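Local coordinates for protein protocatechuate decarboxylase (Klebsiella pneumoniae, PDB 5O3M) that decarboxylates 3,4-dihydroxybenzoate (protocatechuate) to catechol as a prenylated-flavin-dependent enzyme of the UbiD family, and can also run in reverse to para-carboxylate catechols, at residues Leu173-Asp178 with Thr185-His190; Pro223-Ile228 with Ser272-Ala277. All coordinates share one frame; numbering follows the deposited sequence.

Contact 1 (Leu173-Asp178 with Thr185-His190); sequences LALASD and TDVTIH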
loop_
_atom_site.group_PDB
_atom_site.type_symbol
_atom_site.label_atom_id
_atom_site.label_comp_id
_atom_site.label_asym_id
_atom_site.label_seq_id
_atom_site.Cartn_x
_atom_site.Cartn_y
_atom_site.Cartn_z
ATOM N N LEU A 173 -39.818 -26.594 -6.177
ATOM C CA LEU A 173 -39.974 -25.745 -7.356
ATOM C C LEU A 173 -41.372 -25.127 -7.335
ATOM O O LEU A 173 -42.380 -25.819 -7.536
ATOM C CB LEU A 173 -39.730 -26.537 -8.635
ATOM C CG LEU A 173 -39.727 -25.706 -9.918
ATOM C CD1 LEU A 173 -38.301 -25.190 -10.254
ATOM C CD2 LEU A 173 -40.301 -26.527 -11.064
ATOM N N ALA A 174 -41.427 -23.823 -7.093
ATOM C CA ALA A 174 -42.688 -23.106 -7.002
ATOM C C ALA A 174 -43.133 -22.654 -8.387
ATOM O O ALA A 174 -42.334 -22.104 -9.154
ATOM C CB ALA A 174 -42.556 -21.901 -6.069
ATOM N N LEU A 175 -44.400 -22.912 -8.705
ATOM C CA LEU A 175 -45.092 -22.281 -9.820
ATOM C C LEU A 175 -46.112 -21.297 -9.265
ATOM O O LEU A 175 -46.774 -21.579 -8.262
ATOM C CB LEU A 175 -45.789 -23.313 -10.709
ATOM C CG LEU A 175 -44.909 -23.877 -11.822
ATOM C CD1 LEU A 175 -43.631 -24.469 -11.262
ATOM C CD2 LEU A 175 -45.679 -24.907 -12.614
ATOM N N ALA A 176 -46.227 -20.140 -9.910
ATOM C CA ALA A 176 -47.126 -19.092 -9.439
ATOM C C ALA A 176 -47.358 -18.094 -10.566
ATOM O O ALA A 176 -46.573 -18.003 -11.513
ATOM C CB ALA A 176 -46.568 -18.387 -8.199
ATOM N N SER A 177 -48.451 -17.339 -10.435
ATOM C CA SER A 177 -48.894 -16.360 -11.418
ATOM C C SER A 177 -49.285 -15.066 -10.715
ATOM O O SER A 177 -49.638 -15.056 -9.533
ATOM C CB SER A 177 -50.106 -16.868 -12.232
ATOM O OG SER A 177 -49.926 -18.194 -12.695
ATOM N N ASP A 178 -49.251 -13.977 -11.474
ATOM C CA ASP A 178 -49.682 -12.684 -10.962
ATOM C C ASP A 178 -51.176 -12.726 -10.632
ATOM O O ASP A 178 -51.976 -13.223 -11.438
ATOM C CB ASP A 178 -49.388 -11.604 -12.009
ATOM C CG ASP A 178 -49.663 -10.203 -11.509
ATOM O OD1 ASP A 178 -48.832 -9.669 -10.747
ATOM O OD2 ASP A 178 -50.705 -9.634 -11.894
ATOM N N THR A 185 -46.147 -15.354 -15.213
ATOM C CA THR A 185 -45.881 -16.556 -14.439
ATOM C C THR A 185 -44.440 -16.544 -13.945
ATOM O O THR A 185 -43.619 -15.739 -14.388
ATOM C CB THR A 185 -46.158 -17.818 -15.279
ATOM O OG1 THR A 185 -45.307 -17.830 -16.432
ATOM C CG2 THR A 185 -47.615 -17.850 -15.737
ATOM N N ASP A 186 -44.133 -17.451 -13.016
ATOM C CA ASP A 186 -42.767 -17.618 -12.531
ATOM C C ASP A 186 -42.530 -19.061 -12.096
ATOM O O ASP A 186 -43.452 -19.758 -11.659
ATOM C CB ASP A 186 -42.449 -16.678 -11.361
ATOM C CG ASP A 186 -40.955 -16.397 -11.227
ATOM O OD1 ASP A 186 -40.223 -16.556 -12.233
ATOM O OD2 ASP A 186 -40.516 -16.013 -10.119
ATOM N N VAL A 187 -41.273 -19.485 -12.208
ATOM C CA VAL A 187 -40.804 -20.814 -11.832
ATOM C C VAL A 187 -39.518 -20.615 -11.044
ATOM O O VAL A 187 -38.514 -20.154 -11.602
ATOM C CB VAL A 187 -40.542 -21.708 -13.051
ATOM C CG1 VAL A 187 -40.145 -23.103 -12.593
ATOM C CG2 VAL A 187 -41.751 -21.729 -13.989
ATOM N N THR A 188 -39.526 -20.996 -9.773
ATOM C CA THR A 188 -38.445 -20.672 -8.855
ATOM C C THR A 188 -38.216 -21.823 -7.879
ATOM O O THR A 188 -39.150 -22.551 -7.523
ATOM C CB THR A 188 -38.770 -19.376 -8.098
ATOM O OG1 THR A 188 -40.119 -19.436 -7.630
ATOM C CG2 THR A 188 -38.634 -18.171 -9.015
ATOM N N ILE A 189 -36.962 -21.987 -7.450
ATOM C CA ILE A 189 -36.584 -23.006 -6.472
ATOM C C ILE A 189 -36.511 -22.357 -5.100
ATOM O O ILE A 189 -35.949 -21.263 -4.947
ATOM C CB ILE A 189 -35.244 -23.681 -6.822
ATOM C CG1 ILE A 189 -35.306 -24.356 -8.187
ATOM C CG2 ILE A 189 -34.878 -24.737 -5.788
ATOM C CD1 ILE A 189 -34.019 -25.094 -8.554
ATOM N N HIS A 190 -37.083 -23.035 -4.107
ATOM C CA HIS A 190 -37.083 -22.576 -2.734
ATOM C C HIS A 190 -36.816 -23.765 -1.820
ATOM O O HIS A 190 -36.975 -24.927 -2.205
ATOM C CB HIS A 190 -38.426 -21.944 -2.327
ATOM C CG HIS A 190 -38.861 -20.795 -3.184
ATOM N ND1 HIS A 190 -38.856 -19.491 -2.734
ATOM C CD2 HIS A 190 -39.351 -20.754 -4.447
ATOM C CE1 HIS A 190 -39.306 -18.694 -3.687
ATOM N NE2 HIS A 190 -39.616 -19.435 -4.736
#
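The carbonyl oxygen A174 O is gripped twice from the neighbouring strand: T188 N donates to it in the carbonyl plane at 3.1 Å, and V187 CA brings a CA-H...O contact at 3.3 Å. The return bond runs from A174 N to T188 O, so A174 and T188 form a hydrogen-bonded antiparallel pair. Two residues on, A176 and D186 repeat the pattern less evenly; D186 N reaches A176 O at 2.9 Å, whereas the bond from A176 N to D186 O is weak. The non-hydrogen-bonded pair L175-V187 lies between them, and L173-I189 next to A174-T188. These four put apolar side chains on one face of the sheet, with A174, T188 and D186 on the opposite one. V187 CG1, anti to its backbone N (chi1 -176°), touches both leucines, 3.6 Å from L173 CD1 and 4.0 Å from L175 CD1. The same L173 methyl also leans on I189 CG1, the two side chains meeting at a slant. On the opposite face A174 CB lies 3.8 Å from H190 CD2. The imidazole is fixed at both nitrogens: T188 OG1 sits in plane at its edge, 2.9 Å from NE2, and ND1 bonds to F203 O. D186 turns its carboxylate away from the strand pair, to a salt bridge with R208 and a bond to I210 N at the start of helix 209-219. The side chain of I189 comes within about 4 Å of a bound pentane-1,5-diol (nearest atoms). The ladder is that of the antiparallel beta hairpin 168-177/185-196, in the Rift-related domain of a UbiD-type decarboxylase.

Contact 2 (Pro223-Ile228 with Ser272-Ala277); sequences PLPITI and SVPEKA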
loop_
_atom_site.group_PDB
_atom_site.type_symbol
_atom_site.label_atom_id
_atom_site.label_comp_id
_atom_site.label_asym_id
_atom_site.label_seq_id
_atom_site.Cartn_x
_atom_site.Cartn_y
_atom_site.Cartn_z
ATOM N N PRO A 223 -54.938 -14.275 -0.705
ATOM C CA PRO A 223 -53.855 -15.256 -0.840
ATOM C C PRO A 223 -53.315 -15.328 -2.267
ATOM O O PRO A 223 -53.913 -14.836 -3.225
ATOM C CB PRO A 223 -54.526 -16.576 -0.438
ATOM C CG PRO A 223 -55.987 -16.359 -0.726
ATOM C CD PRO A 223 -56.249 -14.906 -0.455
ATOM N N LEU A 224 -52.155 -15.960 -2.401
ATOM C CA LEU A 224 -51.590 -16.252 -3.717
ATOM C C LEU A 224 -51.498 -17.761 -3.882
ATOM O O LEU A 224 -50.706 -18.417 -3.174
ATOM C CB LEU A 224 -50.215 -15.613 -3.913
ATOM C CG LEU A 224 -49.739 -15.764 -5.365
ATOM C CD1 LEU A 224 -50.283 -14.639 -6.241
ATOM C CD2 LEU A 224 -48.219 -15.874 -5.488
ATOM N N PRO A 225 -52.282 -18.350 -4.782
ATOM C CA PRO A 225 -52.206 -19.799 -4.986
ATOM C C PRO A 225 -50.884 -20.193 -5.627
ATOM O O PRO A 225 -50.377 -19.526 -6.532
ATOM C CB PRO A 225 -53.392 -20.089 -5.909
ATOM C CG PRO A 225 -53.562 -18.824 -6.671
ATOM C CD PRO A 225 -53.226 -17.709 -5.712
ATOM N N ILE A 226 -50.341 -21.309 -5.154
ATOM C CA ILE A 226 -48.989 -21.726 -5.482
ATOM C C ILE A 226 -48.968 -23.248 -5.501
ATOM O O ILE A 226 -49.791 -23.902 -4.849
ATOM C CB ILE A 226 -48.000 -21.130 -4.449
ATOM C CG1 ILE A 226 -46.555 -21.516 -4.742
ATOM C CG2 ILE A 226 -48.379 -21.551 -3.045
ATOM C CD1 ILE A 226 -45.586 -20.828 -3.814
ATOM N N THR A 227 -48.064 -23.816 -6.292
ATOM C CA THR A 227 -47.720 -25.229 -6.169
ATOM C C THR A 227 -46.219 -25.358 -5.956
ATOM O O THR A 227 -45.428 -24.585 -6.517
ATOM C CB THR A 227 -48.147 -26.073 -7.398
ATOM O OG1 THR A 227 -47.545 -25.551 -8.595
ATOM C CG2 THR A 227 -49.674 -26.117 -7.543
ATOM N N ILE A 228 -45.842 -26.330 -5.130
ATOM C CA ILE A 228 -44.454 -26.632 -4.816
ATOM C C ILE A 228 -44.190 -28.034 -5.339
ATOM O O ILE A 228 -44.722 -29.011 -4.796
ATOM C CB ILE A 228 -44.175 -26.553 -3.310
ATOM C CG1 ILE A 228 -44.695 -25.230 -2.713
ATOM C CG2 ILE A 228 -42.710 -26.813 -3.040
ATOM C CD1 ILE A 228 -43.951 -23.978 -3.177
ATOM N N SER A 272 -56.697 -28.551 -6.162
ATOM C CA SER A 272 -57.300 -27.723 -5.127
ATOM C C SER A 272 -56.959 -26.238 -5.234
ATOM O O SER A 272 -57.562 -25.427 -4.518
ATOM C CB SER A 272 -56.878 -28.219 -3.737
ATOM O OG SER A 272 -55.548 -27.813 -3.455
ATOM N N VAL A 273 -56.005 -25.853 -6.074
ATOM C CA VAL A 273 -55.704 -24.434 -6.243
ATOM C C VAL A 273 -55.657 -24.128 -7.732
ATOM O O VAL A 273 -55.214 -24.974 -8.523
ATOM C CB VAL A 273 -54.386 -24.036 -5.554
ATOM C CG1 VAL A 273 -54.493 -24.191 -4.039
ATOM C CG2 VAL A 273 -53.213 -24.840 -6.131
ATOM N N PRO A 274 -56.103 -22.943 -8.154
ATOM C CA PRO A 274 -56.062 -22.541 -9.579
ATOM C C PRO A 274 -54.652 -22.184 -10.054
ATOM O O PRO A 274 -54.276 -21.023 -10.233
ATOM C CB PRO A 274 -57.001 -21.333 -9.607
ATOM C CG PRO A 274 -56.829 -20.714 -8.236
ATOM C CD PRO A 274 -56.637 -21.874 -7.287
ATOM N N GLU A 275 -53.833 -23.213 -10.271
ATOM C CA GLU A 275 -52.444 -23.007 -10.660
ATOM C C GLU A 275 -51.863 -24.337 -11.116
ATOM O O GLU A 275 -52.279 -25.402 -10.648
ATOM C CB GLU A 275 -51.628 -22.418 -9.502
ATOM C CG GLU A 275 -50.151 -22.205 -9.807
ATOM C CD GLU A 275 -49.919 -21.186 -10.903
ATOM O OE1 GLU A 275 -49.707 -21.607 -12.059
ATOM O OE2 GLU A 275 -49.952 -19.970 -10.604
ATOM N N LYS A 276 -50.911 -24.265 -12.044
ATOM C CA LYS A 276 -50.364 -25.464 -12.661
ATOM C C LYS A 276 -49.408 -26.176 -11.708
ATOM O O LYS A 276 -48.852 -25.581 -10.783
ATOM C CB LYS A 276 -49.630 -25.120 -13.960
ATOM C CG LYS A 276 -50.485 -24.450 -15.025
ATOM C CD LYS A 276 -51.676 -25.332 -15.424
ATOM C CE LYS A 276 -52.580 -24.659 -16.465
ATOM N NZ LYS A 276 -53.236 -23.426 -15.952
ATOM N N ALA A 277 -49.221 -27.477 -11.956
ATOM C CA ALA A 277 -48.218 -28.285 -11.278
ATOM C C ALA A 277 -47.444 -29.083 -12.320
ATOM O O ALA A 277 -47.888 -29.227 -13.462
ATOM C CB ALA A 277 -48.855 -29.223 -10.250
#
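The side chain of T227 and the carbonyl of K276 form the polar join between strand 224-230, in the large antiparallel sheet, and the turn that leads into strand 276-278, the second arm of a small hairpin with strand 266-269. That turn includes an inverse gamma turn centred on P274, with a weak bond from E275 N back to V273 O. T227 meets it with every side-chain atom. Its CB lies 3.5 Å from K276 O. OG1, placed between the backbone N and the carbonyl carbon (chi1 58°), donates a short hydrogen bond of 2.5 Å to K276 O, entering in the carbonyl plane with a C=O...O angle of 152°. The hydroxyl is also bonded to the side-chain ND2 of N229, two residues further along its own strand. The methyl CG2 lies against K276 O as well, at 3.4 Å, and further on packs obliquely on V273 CG2 at 4.0 Å; that V273 methyl in turn rests on I226 O.

Closer to the start of the strand, P225 presents its ring to the gamma turn. P225 CB touches P274 CD at 4.0 Å and V273 CB at nearly the same distance, and the two proline rings cross at about a right angle. P274 is exposed and P225 partly exposed, while T227 is buried. E275, extended at chi1 but bent at chi2, folds its carboxylate back toward its own backbone. Three bonds restrict the rotation of that carboxylate: OE1 to the hydroxyl of Y251, OE2 to S177 OG, and K276 N to OE1. In the last of these K276 N approaches OE1 at 2.9 Å from the anti side, 23° out of the carboxylate plane.

From the N terminus, strand 168-177 comes first, and contact 1 closes the short loop that turns it back into strand 185-196. The chain then runs through strand 199-202 and helix 209-219 before strand 224-230 settles along the edge of 173-178 away from 185-190. Contact 2 closes a longer excursion, holding helices 234-240 and 254-261 and strand 266-269. The two closures stand in series, neither nested nor crossed, yet they meet in space with centres about 10 Å apart. L175 N to T227 O (2.9 Å) joins them within the sheet, and S177 OG to E275 OE2 (2.7 Å) ties the end of the first hairpin strand to the later turn.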